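Local atomic coordinates of short-chain dehydrogenase/reductase SDR (Burkholderia phymatum, PDB entry 5IG2), a protein that binds NAD and probably catalyses the NAD(P)-dependent oxidation or reduction of alcohol and carbonyl groups, as short-chain dehydrogenases/reductases generally do. Residues 15-20 and 37-42; 95-100 and 144-149; 150-155 and 195-200. One frame throughout, in Å; residues are numbered along the deposited sequence.

Interaction 1: 15-20 and 37-42; sequences KVAVIT and LGMKLV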
loop_
_atom_site.group_PDB
_atom_site.type_symbol
_atom_site.label_atom_id
_atom_site.label_comp_id
_atom_site.label_asym_id
_atom_site.label_seq_id
_atom_site.Cartn_x
_atom_site.Cartn_y
_atom_site.Cartn_z
ATOM N N LYS B 15 39.948 -31.108 20.415
ATOM C CA LYS B 15 39.689 -32.137 21.415
ATOM C C LYS B 15 38.343 -32.824 21.161
ATOM O O LYS B 15 37.506 -32.346 20.392
ATOM C CB LYS B 15 39.714 -31.536 22.815
ATOM C CG LYS B 15 40.966 -30.736 23.122
ATOM C CD LYS B 15 42.198 -31.595 23.071
ATOM C CE LYS B 15 43.419 -30.803 23.479
ATOM N NZ LYS B 15 44.627 -31.685 23.475
ATOM N N VAL B 16 38.132 -33.957 21.834
ATOM C CA VAL B 16 36.969 -34.808 21.599
ATOM C C VAL B 16 36.008 -34.709 22.778
ATOM O O VAL B 16 36.388 -34.974 23.926
ATOM C CB VAL B 16 37.383 -36.268 21.360
ATOM C CG1 VAL B 16 36.158 -37.131 21.157
ATOM C CG2 VAL B 16 38.308 -36.352 20.153
ATOM N N ALA B 17 34.755 -34.364 22.487
ATOM C CA ALA B 17 33.688 -34.326 23.483
ATOM C C ALA B 17 32.683 -35.440 23.212
ATOM O O ALA B 17 32.264 -35.642 22.067
ATOM C CB ALA B 17 32.980 -32.972 23.483
ATOM N N VAL B 18 32.321 -36.171 24.262
ATOM C CA VAL B 18 31.236 -37.147 24.240
ATOM C C VAL B 18 30.100 -36.563 25.062
ATOM O O VAL B 18 30.300 -36.199 26.230
ATOM C CB VAL B 18 31.681 -38.505 24.814
ATOM C CG1 VAL B 18 30.493 -39.476 24.912
ATOM C CG2 VAL B 18 32.808 -39.101 23.981
ATOM N N ILE B 19 28.913 -36.475 24.464
ATOM C CA ILE B 19 27.767 -35.843 25.107
ATOM C C ILE B 19 26.589 -36.801 25.060
ATOM O O ILE B 19 26.174 -37.223 23.972
ATOM C CB ILE B 19 27.386 -34.515 24.435
ATOM C CG1 ILE B 19 28.565 -33.544 24.448
ATOM C CG2 ILE B 19 26.161 -33.915 25.115
ATOM C CD1 ILE B 19 28.469 -32.491 23.351
ATOM N N THR B 20 26.041 -37.131 26.229
ATOM C CA THR B 20 24.809 -37.905 26.295
ATOM C C THR B 20 23.615 -36.962 26.422
ATOM O O THR B 20 23.741 -35.825 26.895
ATOM C CB THR B 20 24.852 -38.915 27.453
ATOM O OG1 THR B 20 24.608 -38.264 28.705
ATOM C CG2 THR B 20 26.215 -39.577 27.506
ATOM N N LEU B 37 33.789 -24.263 19.260
ATOM C CA LEU B 37 35.146 -24.191 19.775
ATOM C C LEU B 37 36.101 -25.083 19.003
ATOM O O LEU B 37 37.296 -25.107 19.319
ATOM C CB LEU B 37 35.167 -24.572 21.262
ATOM C CG LEU B 37 34.445 -23.591 22.189
ATOM C CD1 LEU B 37 34.445 -24.101 23.620
ATOM C CD2 LEU B 37 35.061 -22.190 22.102
ATOM N N GLY B 38 35.603 -25.814 18.010
ATOM C CA GLY B 38 36.447 -26.689 17.226
ATOM C C GLY B 38 36.594 -28.088 17.772
ATOM O O GLY B 38 37.526 -28.796 17.370
ATOM N N MET B 39 35.707 -28.513 18.666
ATOM C CA MET B 39 35.778 -29.865 19.201
ATOM C C MET B 39 35.190 -30.873 18.218
ATOM O O MET B 39 34.268 -30.566 17.460
ATOM C CB MET B 39 35.031 -29.964 20.530
ATOM C CG MET B 39 35.423 -28.935 21.573
ATOM S SD MET B 39 34.888 -29.487 23.210
ATOM C CE MET B 39 36.133 -30.754 23.492
ATOM N N LYS B 40 35.752 -32.082 18.233
ATOM C CA LYS B 40 35.144 -33.229 17.568
ATOM C C LYS B 40 34.083 -33.819 18.486
ATOM O O LYS B 40 34.283 -33.901 19.696
ATOM C CB LYS B 40 36.209 -34.272 17.236
ATOM C CG LYS B 40 37.324 -33.721 16.350
ATOM C CD LYS B 40 38.526 -34.641 16.305
ATOM C CE LYS B 40 39.630 -34.033 15.465
ATOM N NZ LYS B 40 40.723 -35.002 15.205
ATOM N N LEU B 41 32.937 -34.199 17.919
ATOM C CA LEU B 41 31.751 -34.500 18.719
ATOM C C LEU B 41 31.323 -35.948 18.555
ATOM O O LEU B 41 31.186 -36.435 17.425
ATOM C CB LEU B 41 30.573 -33.590 18.353
ATOM C CG LEU B 41 30.830 -32.091 18.495
ATOM C CD1 LEU B 41 29.631 -31.310 17.992
ATOM C CD2 LEU B 41 31.159 -31.731 19.949
ATOM N N VAL B 42 31.096 -36.619 19.687
ATOM C CA VAL B 42 30.452 -37.931 19.741
ATOM C C VAL B 42 29.150 -37.744 20.512
ATOM O O VAL B 42 29.169 -37.542 21.732
ATOM C CB VAL B 42 31.352 -38.987 20.399
ATOM C CG1 VAL B 42 30.662 -40.347 20.433
ATOM C CG2 VAL B 42 32.689 -39.073 19.658
#

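Interaction 2: 95-100 and 144-149; sequences LFNNAG and AHIVNT. With NAD (nicotinamide-adenine-dinucleotide), chain F.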
loop_
_atom_site.group_PDB
_atom_site.type_symbol
_atom_site.label_atom_id
_atom_site.label_comp_id
_atom_site.label_asym_id
_atom_site.label_seq_id
_atom_site.Cartn_x
_atom_site.Cartn_y
_atom_site.Cartn_z
ATOM N N LEU B 95 33.668 -35.410 28.719
ATOM C CA LEU B 95 32.497 -36.272 28.824
ATOM C C LEU B 95 31.410 -35.523 29.569
ATOM O O LEU B 95 31.635 -35.060 30.692
ATOM C CB LEU B 95 32.820 -37.582 29.552
ATOM C CG LEU B 95 31.598 -38.455 29.882
ATOM C CD1 LEU B 95 30.938 -38.981 28.605
ATOM C CD2 LEU B 95 31.976 -39.613 30.796
ATOM N N PHE B 96 30.235 -35.415 28.952
ATOM C CA PHE B 96 29.053 -34.833 29.588
ATOM C C PHE B 96 28.078 -35.970 29.880
ATOM O O PHE B 96 27.393 -36.446 28.969
ATOM C CB PHE B 96 28.389 -33.785 28.689
ATOM C CG PHE B 96 29.198 -32.537 28.476
ATOM C CD1 PHE B 96 30.137 -32.464 27.467
ATOM C CD2 PHE B 96 28.978 -31.416 29.255
ATOM C CE1 PHE B 96 30.866 -31.307 27.259
ATOM C CE2 PHE B 96 29.706 -30.256 29.052
ATOM C CZ PHE B 96 30.649 -30.200 28.050
ATOM N N ASN B 97 28.004 -36.409 31.142
ATOM C CA ASN B 97 26.996 -37.399 31.552
ATOM C C ASN B 97 25.727 -36.617 31.877
ATOM O O ASN B 97 25.483 -36.220 33.021
ATOM C CB ASN B 97 27.460 -38.235 32.745
ATOM C CG ASN B 97 28.661 -39.126 32.428
ATOM O OD1 ASN B 97 28.636 -39.925 31.491
ATOM N ND2 ASN B 97 29.714 -38.996 33.227
ATOM N N ASN B 98 24.914 -36.398 30.857
ATOM C CA ASN B 98 23.894 -35.363 30.888
ATOM C C ASN B 98 22.473 -35.870 30.662
ATOM O O ASN B 98 21.531 -35.242 31.153
ATOM C CB ASN B 98 24.247 -34.287 29.839
ATOM C CG ASN B 98 23.113 -33.310 29.582
ATOM O OD1 ASN B 98 22.831 -32.421 30.399
ATOM N ND2 ASN B 98 22.464 -33.464 28.439
ATOM N N ALA B 99 22.286 -36.979 29.945
ATOM C CA ALA B 99 20.950 -37.546 29.783
ATOM C C ALA B 99 20.258 -37.680 31.130
ATOM O O ALA B 99 20.884 -38.011 32.143
ATOM C CB ALA B 99 21.017 -38.918 29.101
ATOM N N GLY B 100 18.956 -37.410 31.140
ATOM C CA GLY B 100 18.189 -37.542 32.362
ATOM C C GLY B 100 16.711 -37.569 32.060
ATOM O O GLY B 100 16.266 -37.131 30.993
ATOM N N ALA B 144 41.832 -33.901 30.715
ATOM C CA ALA B 144 40.494 -34.383 30.409
ATOM C C ALA B 144 39.580 -33.975 31.551
ATOM O O ALA B 144 40.040 -33.630 32.643
ATOM C CB ALA B 144 40.469 -35.902 30.194
ATOM N N HIS B 145 38.272 -34.018 31.292
ATOM C CA HIS B 145 37.311 -33.494 32.256
ATOM C C HIS B 145 35.961 -34.170 32.047
ATOM O O HIS B 145 35.516 -34.349 30.908
ATOM C CB HIS B 145 37.180 -31.967 32.113
ATOM C CG HIS B 145 36.817 -31.257 33.379
ATOM N ND1 HIS B 145 37.742 -30.956 34.355
ATOM C CD2 HIS B 145 35.632 -30.766 33.818
ATOM C CE1 HIS B 145 37.143 -30.316 35.344
ATOM N NE2 HIS B 145 35.862 -30.192 35.045
ATOM N N ILE B 146 35.316 -34.525 33.157
ATOM C CA ILE B 146 33.995 -35.142 33.175
ATOM C C ILE B 146 33.012 -34.180 33.832
ATOM O O ILE B 146 33.244 -33.723 34.960
ATOM C CB ILE B 146 34.022 -36.476 33.936
ATOM C CG1 ILE B 146 34.967 -37.464 33.236
ATOM C CG2 ILE B 146 32.582 -37.002 34.138
ATOM C CD1 ILE B 146 35.284 -38.687 34.062
ATOM N N VAL B 147 31.909 -33.889 33.145
ATOM C CA VAL B 147 30.856 -33.032 33.676
ATOM C C VAL B 147 29.594 -33.860 33.833
ATOM O O VAL B 147 29.088 -34.427 32.852
ATOM C CB VAL B 147 30.581 -31.827 32.775
ATOM C CG1 VAL B 147 29.460 -31.022 33.380
ATOM C CG2 VAL B 147 31.845 -30.987 32.596
ATOM N N ASN B 148 29.075 -33.908 35.058
ATOM C CA ASN B 148 27.825 -34.594 35.363
ATOM C C ASN B 148 26.727 -33.567 35.591
ATOM O O ASN B 148 26.894 -32.645 36.400
ATOM C CB ASN B 148 27.977 -35.486 36.601
ATOM C CG ASN B 148 28.963 -36.610 36.383
ATOM O OD1 ASN B 148 29.215 -37.019 35.241
ATOM N ND2 ASN B 148 29.529 -37.119 37.472
ATOM N N THR B 149 25.604 -33.726 34.890
ATOM C CA THR B 149 24.460 -32.839 35.083
ATOM C C THR B 149 23.617 -33.353 36.241
ATOM O O THR B 149 22.992 -34.414 36.141
ATOM C CB THR B 149 23.600 -32.734 33.831
ATOM O OG1 THR B 149 24.418 -32.373 32.714
ATOM C CG2 THR B 149 22.515 -31.668 34.055
HETATM P PA NAD F . 15.755 -32.936 27.418
HETATM O O1A NAD F . 14.568 -33.816 27.460
HETATM O O2A NAD F . 15.607 -31.747 26.457
HETATM O O5B NAD F . 17.106 -33.706 27.073
HETATM C C5B NAD F . 17.448 -34.934 27.743
HETATM C C4B NAD F . 17.764 -35.943 26.674
HETATM O O4B NAD F . 18.150 -37.190 27.295
HETATM C C3B NAD F . 16.613 -36.269 25.706
HETATM O O3B NAD F . 16.995 -36.055 24.352
HETATM C C2B NAD F . 16.331 -37.757 25.965
HETATM O O2B NAD F . 15.961 -38.457 24.782
HETATM C C1B NAD F . 17.686 -38.233 26.466
HETATM N N9A NAD F . 17.642 -39.469 27.237
HETATM C C8A NAD F . 16.700 -39.844 28.159
HETATM N N7A NAD F . 16.851 -41.066 28.611
HETATM C C5A NAD F . 17.975 -41.526 27.943
HETATM C C6A NAD F . 18.654 -42.758 27.967
HETATM N N6A NAD F . 18.231 -43.825 28.651
HETATM N N1A NAD F . 19.769 -42.876 27.213
HETATM C C2A NAD F . 20.158 -41.831 26.472
HETATM N N3A NAD F . 19.584 -40.629 26.346
HETATM C C4A NAD F . 18.486 -40.544 27.109
HETATM O O3 NAD F . 16.057 -32.380 28.876
HETATM P PN NAD F . 17.289 -31.554 29.472
HETATM O O1N NAD F . 18.159 -31.069 28.371
HETATM O O2N NAD F . 16.719 -30.574 30.424
HETATM O O5D NAD F . 18.007 -32.717 30.288
HETATM C C5D NAD F . 19.444 -32.766 30.424
HETATM C C4D NAD F . 19.772 -32.917 31.889
HETATM O O4D NAD F . 19.509 -31.680 32.594
HETATM C C3D NAD F . 18.992 -34.008 32.633
HETATM O O3D NAD F . 19.880 -34.744 33.466
HETATM C C2D NAD F . 18.020 -33.203 33.499
HETATM O O2D NAD F . 17.653 -33.935 34.661
HETATM C C1D NAD F . 18.900 -32.002 33.812
HETATM N N1N NAD F . 18.191 -30.743 34.349
HETATM C C2N NAD F . 17.260 -30.146 33.583
HETATM C C3N NAD F . 16.638 -28.991 34.023
HETATM C C7N NAD F . 15.711 -28.183 33.171
HETATM O O7N NAD F . 14.943 -27.372 33.711
HETATM N N7N NAD F . 15.664 -28.449 31.876
HETATM C C4N NAD F . 17.005 -28.467 35.256
HETATM C C5N NAD F . 17.980 -29.094 36.015
HETATM C C6N NAD F . 18.562 -30.244 35.545
#

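Interaction 3: 150-155 and 195-200; sequences ASVAGL and CPAFVP. With NAD (nicotinamide-adenine-dinucleotide), chain F; ACT (acetate ion), chain G.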
loop_
_atom_site.group_PDB
_atom_site.type_symbol
_atom_site.label_atom_id
_atom_site.label_comp_id
_atom_site.label_asym_id
_atom_site.label_seq_id
_atom_site.Cartn_x
_atom_site.Cartn_y
_atom_site.Cartn_z
ATOM N N ALA B 150 23.605 -32.610 37.343
ATOM C CA ALA B 150 22.637 -32.896 38.395
ATOM C C ALA B 150 21.465 -31.936 38.206
ATOM O O ALA B 150 20.771 -31.999 37.185
ATOM C CB ALA B 150 23.272 -32.770 39.790
ATOM N N SER B 151 21.274 -31.016 39.150
ATOM C CA SER B 151 20.140 -30.098 39.163
ATOM C C SER B 151 20.183 -29.351 40.480
ATOM O O SER B 151 20.844 -29.816 41.412
ATOM C CB SER B 151 18.807 -30.846 39.038
ATOM O OG SER B 151 17.715 -29.982 39.295
ATOM N N VAL B 152 19.482 -28.220 40.595
ATOM C CA VAL B 152 19.216 -27.690 41.931
ATOM C C VAL B 152 18.397 -28.684 42.751
ATOM O O VAL B 152 18.417 -28.627 43.986
ATOM C CB VAL B 152 18.514 -26.313 41.874
ATOM C CG1 VAL B 152 19.382 -25.309 41.127
ATOM C CG2 VAL B 152 17.120 -26.425 41.252
ATOM N N ALA B 153 17.686 -29.614 42.094
ATOM C CA ALA B 153 17.008 -30.693 42.815
ATOM C C ALA B 153 17.976 -31.680 43.459
ATOM O O ALA B 153 17.528 -32.562 44.204
ATOM C CB ALA B 153 16.073 -31.465 41.886
ATOM N N GLY B 154 19.267 -31.594 43.157
ATOM C CA GLY B 154 20.266 -32.330 43.899
ATOM C C GLY B 154 20.787 -31.584 45.102
ATOM O O GLY B 154 21.607 -32.114 45.861
ATOM N N LEU B 155 20.337 -30.344 45.284
ATOM C CA LEU B 155 20.723 -29.523 46.417
ATOM C C LEU B 155 19.551 -29.200 47.326
ATOM O O LEU B 155 19.773 -28.742 48.449
ATOM C CB LEU B 155 21.359 -28.207 45.936
ATOM C CG LEU B 155 22.519 -28.313 44.942
ATOM C CD1 LEU B 155 22.872 -26.914 44.397
ATOM C CD2 LEU B 155 23.718 -28.978 45.597
ATOM N N CYS B 195 24.461 -27.808 38.140
ATOM C CA CYS B 195 23.228 -27.765 38.938
ATOM C C CYS B 195 22.314 -26.620 38.511
ATOM O O CYS B 195 22.217 -25.595 39.208
ATOM C CB CYS B 195 23.553 -27.635 40.427
ATOM S SG CYS B 195 24.513 -29.019 41.111
ATOM N N PRO B 196 21.605 -26.766 37.393
ATOM C CA PRO B 196 20.732 -25.691 36.915
ATOM C C PRO B 196 19.355 -25.726 37.559
ATOM O O PRO B 196 18.901 -26.749 38.071
ATOM C CB PRO B 196 20.609 -25.972 35.407
ATOM C CG PRO B 196 21.571 -27.095 35.120
ATOM C CD PRO B 196 21.722 -27.841 36.401
ATOM N N ALA B 197 18.699 -24.560 37.526
ATOM C CA ALA B 197 17.273 -24.461 37.792
ATOM C C ALA B 197 16.524 -24.624 36.470
ATOM O O ALA B 197 17.101 -25.009 35.449
ATOM C CB ALA B 197 16.945 -23.142 38.489
ATOM N N PHE B 198 15.229 -24.325 36.461
ATOM C CA PHE B 198 14.405 -24.658 35.300
ATOM C C PHE B 198 14.862 -23.907 34.050
ATOM O O PHE B 198 15.077 -22.693 34.083
ATOM C CB PHE B 198 12.939 -24.343 35.589
ATOM C CG PHE B 198 12.410 -25.016 36.814
ATOM C CD1 PHE B 198 12.184 -26.380 36.825
ATOM C CD2 PHE B 198 12.133 -24.279 37.957
ATOM C CE1 PHE B 198 11.691 -26.996 37.952
ATOM C CE2 PHE B 198 11.643 -24.887 39.076
ATOM C CZ PHE B 198 11.421 -26.250 39.080
ATOM N N VAL B 199 14.996 -24.643 32.947
ATOM C CA VAL B 199 15.399 -24.123 31.639
ATOM C C VAL B 199 14.485 -24.749 30.591
ATOM O O VAL B 199 14.210 -25.958 30.687
ATOM C CB VAL B 199 16.869 -24.463 31.336
ATOM C CG1 VAL B 199 17.243 -24.026 29.927
ATOM C CG2 VAL B 199 17.787 -23.828 32.358
ATOM N N PRO B 200 13.986 -23.991 29.564
ATOM C CA PRO B 200 13.146 -24.620 28.533
ATOM C C PRO B 200 13.860 -25.730 27.774
ATOM O O PRO B 200 14.755 -25.468 26.965
ATOM C CB PRO B 200 12.790 -23.450 27.600
ATOM C CG PRO B 200 12.915 -22.237 28.443
ATOM C CD PRO B 200 14.063 -22.528 29.379
HETATM P PA NAD F . 15.755 -32.936 27.418
HETATM O O1A NAD F . 14.568 -33.816 27.460
HETATM O O2A NAD F . 15.607 -31.747 26.457
HETATM O O5B NAD F . 17.106 -33.706 27.073
HETATM C C5B NAD F . 17.448 -34.934 27.743
HETATM C C4B NAD F . 17.764 -35.943 26.674
HETATM O O4B NAD F . 18.150 -37.190 27.295
HETATM C C3B NAD F . 16.613 -36.269 25.706
HETATM O O3B NAD F . 16.995 -36.055 24.352
HETATM C C2B NAD F . 16.331 -37.757 25.965
HETATM O O2B NAD F . 15.961 -38.457 24.782
HETATM C C1B NAD F . 17.686 -38.233 26.466
HETATM N N9A NAD F . 17.642 -39.469 27.237
HETATM C C8A NAD F . 16.700 -39.844 28.159
HETATM N N7A NAD F . 16.851 -41.066 28.611
HETATM C C5A NAD F . 17.975 -41.526 27.943
HETATM C C6A NAD F . 18.654 -42.758 27.967
HETATM N N6A NAD F . 18.231 -43.825 28.651
HETATM N N1A NAD F . 19.769 -42.876 27.213
HETATM C C2A NAD F . 20.158 -41.831 26.472
HETATM N N3A NAD F . 19.584 -40.629 26.346
HETATM C C4A NAD F . 18.486 -40.544 27.109
HETATM O O3 NAD F . 16.057 -32.380 28.876
HETATM P PN NAD F . 17.289 -31.554 29.472
HETATM O O1N NAD F . 18.159 -31.069 28.371
HETATM O O2N NAD F . 16.719 -30.574 30.424
HETATM O O5D NAD F . 18.007 -32.717 30.288
HETATM C C5D NAD F . 19.444 -32.766 30.424
HETATM C C4D NAD F . 19.772 -32.917 31.889
HETATM O O4D NAD F . 19.509 -31.680 32.594
HETATM C C3D NAD F . 18.992 -34.008 32.633
HETATM O O3D NAD F . 19.880 -34.744 33.466
HETATM C C2D NAD F . 18.020 -33.203 33.499
HETATM O O2D NAD F . 17.653 -33.935 34.661
HETATM C C1D NAD F . 18.900 -32.002 33.812
HETATM N N1N NAD F . 18.191 -30.743 34.349
HETATM C C2N NAD F . 17.260 -30.146 33.583
HETATM C C3N NAD F . 16.638 -28.991 34.023
HETATM C C7N NAD F . 15.711 -28.183 33.171
HETATM O O7N NAD F . 14.943 -27.372 33.711
HETATM N N7N NAD F . 15.664 -28.449 31.876
HETATM C C4N NAD F . 17.005 -28.467 35.256
HETATM C C5N NAD F . 17.980 -29.094 36.015
HETATM C C6N NAD F . 18.562 -30.244 35.545
HETATM C C ACT G . 14.776 -29.653 37.451
HETATM O O ACT G . 14.594 -28.696 38.245
HETATM O OXT ACT G . 15.805 -30.343 37.642
HETATM C CH3 ACT G . 13.836 -29.961 36.321
#

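Interaction 1: 15-20 and 37-42
Met-39 and Ala-17 meet where two neighbouring parallel strands, 16-20 and 40-42, begin to pair. The methionine can be followed outward from the backbone. Its CB lies 3.4 Å from Lys-15 O, and CG is still near that oxygen. SD then comes alongside the methyl of Ala-17, 4.0 Å from its CB. The chain bends at the last bond (chi3 75°), which carries CE back across the start of the partner strand. There the methyl lodges between two beta carbons, 3.7 Å from Lys-15 CB and 3.9 Å from Ala-17 CB. On the same face Leu-41 adds its CD2 branch, which approaches Ala-17 CB and, more loosely, Ile-19 CD1; helix 25-36 covers this face through Ala-35 on Leu-41 and Phe-30 on Ile-19.

The other face carries Val-16, Val-18, Lys-40 and Val-42. Val-18 and Val-42 stand side by side and point the same way, with Val-18 CG2 3.9 Å from Val-42 CB. Val-16 reaches Lys-40 differently: CG2 touches only the root of the lysine, whose extended chain carries its amine away from the strand. Leu-81 and Phe-89 of helix 75-89 pack on this face.

Between the faces runs an unbroken ladder of four hydrogen bonds, in which Lys-40 N and Val-42 N give to Lys-15 O and Ala-17 O, while Ala-17 N and Ile-19 N give to Lys-40 O and Val-42 O. The straightest, Ala-17 N to Lys-40 O, measures 2.9 Å with an angle of 171° at the hydrogen. Gly-38, with positive phi, closes helix 25-36 in a Schellman motif just before the second strand. Strand 16-20, helix 25-36 and strand 40-45 thus form the first beta-alpha-beta unit of the Rossmann fold.

Interaction 2: 95-100 and 144-149
The NAD pocket of this Rossmann domain is built partly on the C-terminal ends of strands 94-97 and 144-149, which pair in parallel at the middle of the sheet. At the pocket end the side chains of Asn-98 and Thr-149 cross at an angle and join: Thr-149 OG1 gives its proton to Asn-98 OD1 at 2.8 Å, in the carbonyl plane and on a lone pair. Asn-98 has CG anti to its own N (chi1 168°), which swings the amide toward the neighbouring strand. Its backbone O accepts from the ribose hydroxyl O3D of NAD at 2.9 Å, and Thr-149 CG2 touches the ring oxygen O4D of that ribose at 3.3 Å. Thr-20 OG1 also binds the backbone N atoms of Asn-98 and Ala-99, so the turn leaving strand 94-97 is held from strand 16-20 as well.

One residue earlier, Asn-97 and Asn-148 lie side by side with their amide planes 38° apart. ND2 of Asn-97 donates to OD1 of Asn-148 at 2.9 Å, and the acceptor lies in the plane of the donor amide. ND2 of Asn-148 goes to Thr-175 OG1, which completes a buried polar chain from strand 94-97 to helix 162-185.

On the opposite face of the sheet the Phe-96 ring runs alongside Val-147, CD2 3.9 Å from its CB, while Phe-30 stacks on the same ring and Ile-253 packs on both residues. The backbones are joined by four hydrogen bonds, from Leu-95 N to His-145 O through to Thr-149 N to Asn-97 O. In this last one the donor sits 36° out of the carbonyl plane, where the strands give way to the cofactor-binding turn. The segment 97-100, Asn-Asn-Ala-Gly, is the NNAG motif of classical short-chain dehydrogenases.

Interaction 3: 150-155 and 195-200
The nicotinamide end of the NAD pocket is lined by two loops, 150-155 and 195-200, each leaving the C-terminal end of a parallel strand. They are tied together by one hydrogen bond, Val-152 N to Pro-196 O at 3.0 Å. It is nearly straight at the hydrogen, yet the donor stands 44° out of the carbonyl plane. Around it, Val-152 CG1 lies 3.4 Å from Cys-195 O and also reaches the methyl of Ala-197. Cys-195 fits CB against Ser-151 O at 3.6 Å and SG against the Ala-150 methyl, and Leu-155 CD1 also packs on the CB of Cys-195.

Ser-151 turns its side chain toward the cofactor, its OG anti to the backbone N (chi1 169°). That oxygen accepts from Ala-153 N in an ST turn and donates to acetate OXT at 2.6 Å. The same ion, probably from the crystallisation liquor, is also held by Tyr-164 OH. Further along the second loop, Val-199 holds the NAD carboxamide with both backbone polar atoms, N to O7N at 2.8 Å and O from N7N at 3.1 Å. This pairing fixes the rotation of the amide. With Ser-151 beside the nicotinamide, and Tyr-164 and Lys-168 hydrogen-bonded to NAD, the arrangement is consistent with the Ser-Tyr-Lys catalytic set of short-chain dehydrogenases, and the acetate probably occupies the place of a substrate's oxygen-bearing group.

All three contacts are largely buried, but they differ in their distance from the nicotinamide end of NAD. Interactions 1 and 2 belong to the same parallel sheet and meet directly, since strands 16-20 and 94-97 are neighbours: Val-18 O lies 2.8 Å from Phe-96 N. Interaction 1 is almost wholly backbone ladder and aliphatic packing. Interaction 2 keeps that ladder but adds buried amides and a hydroxyl as it nears NAD. Interaction 3 continues the chain from strand 144-149 into loops, where one hydrogen bond joins the two segments and Ser-151 and Val-199 also bond to the ligands; its centre is about 23 Å from that of interaction 1, on the other side of the chain's centre.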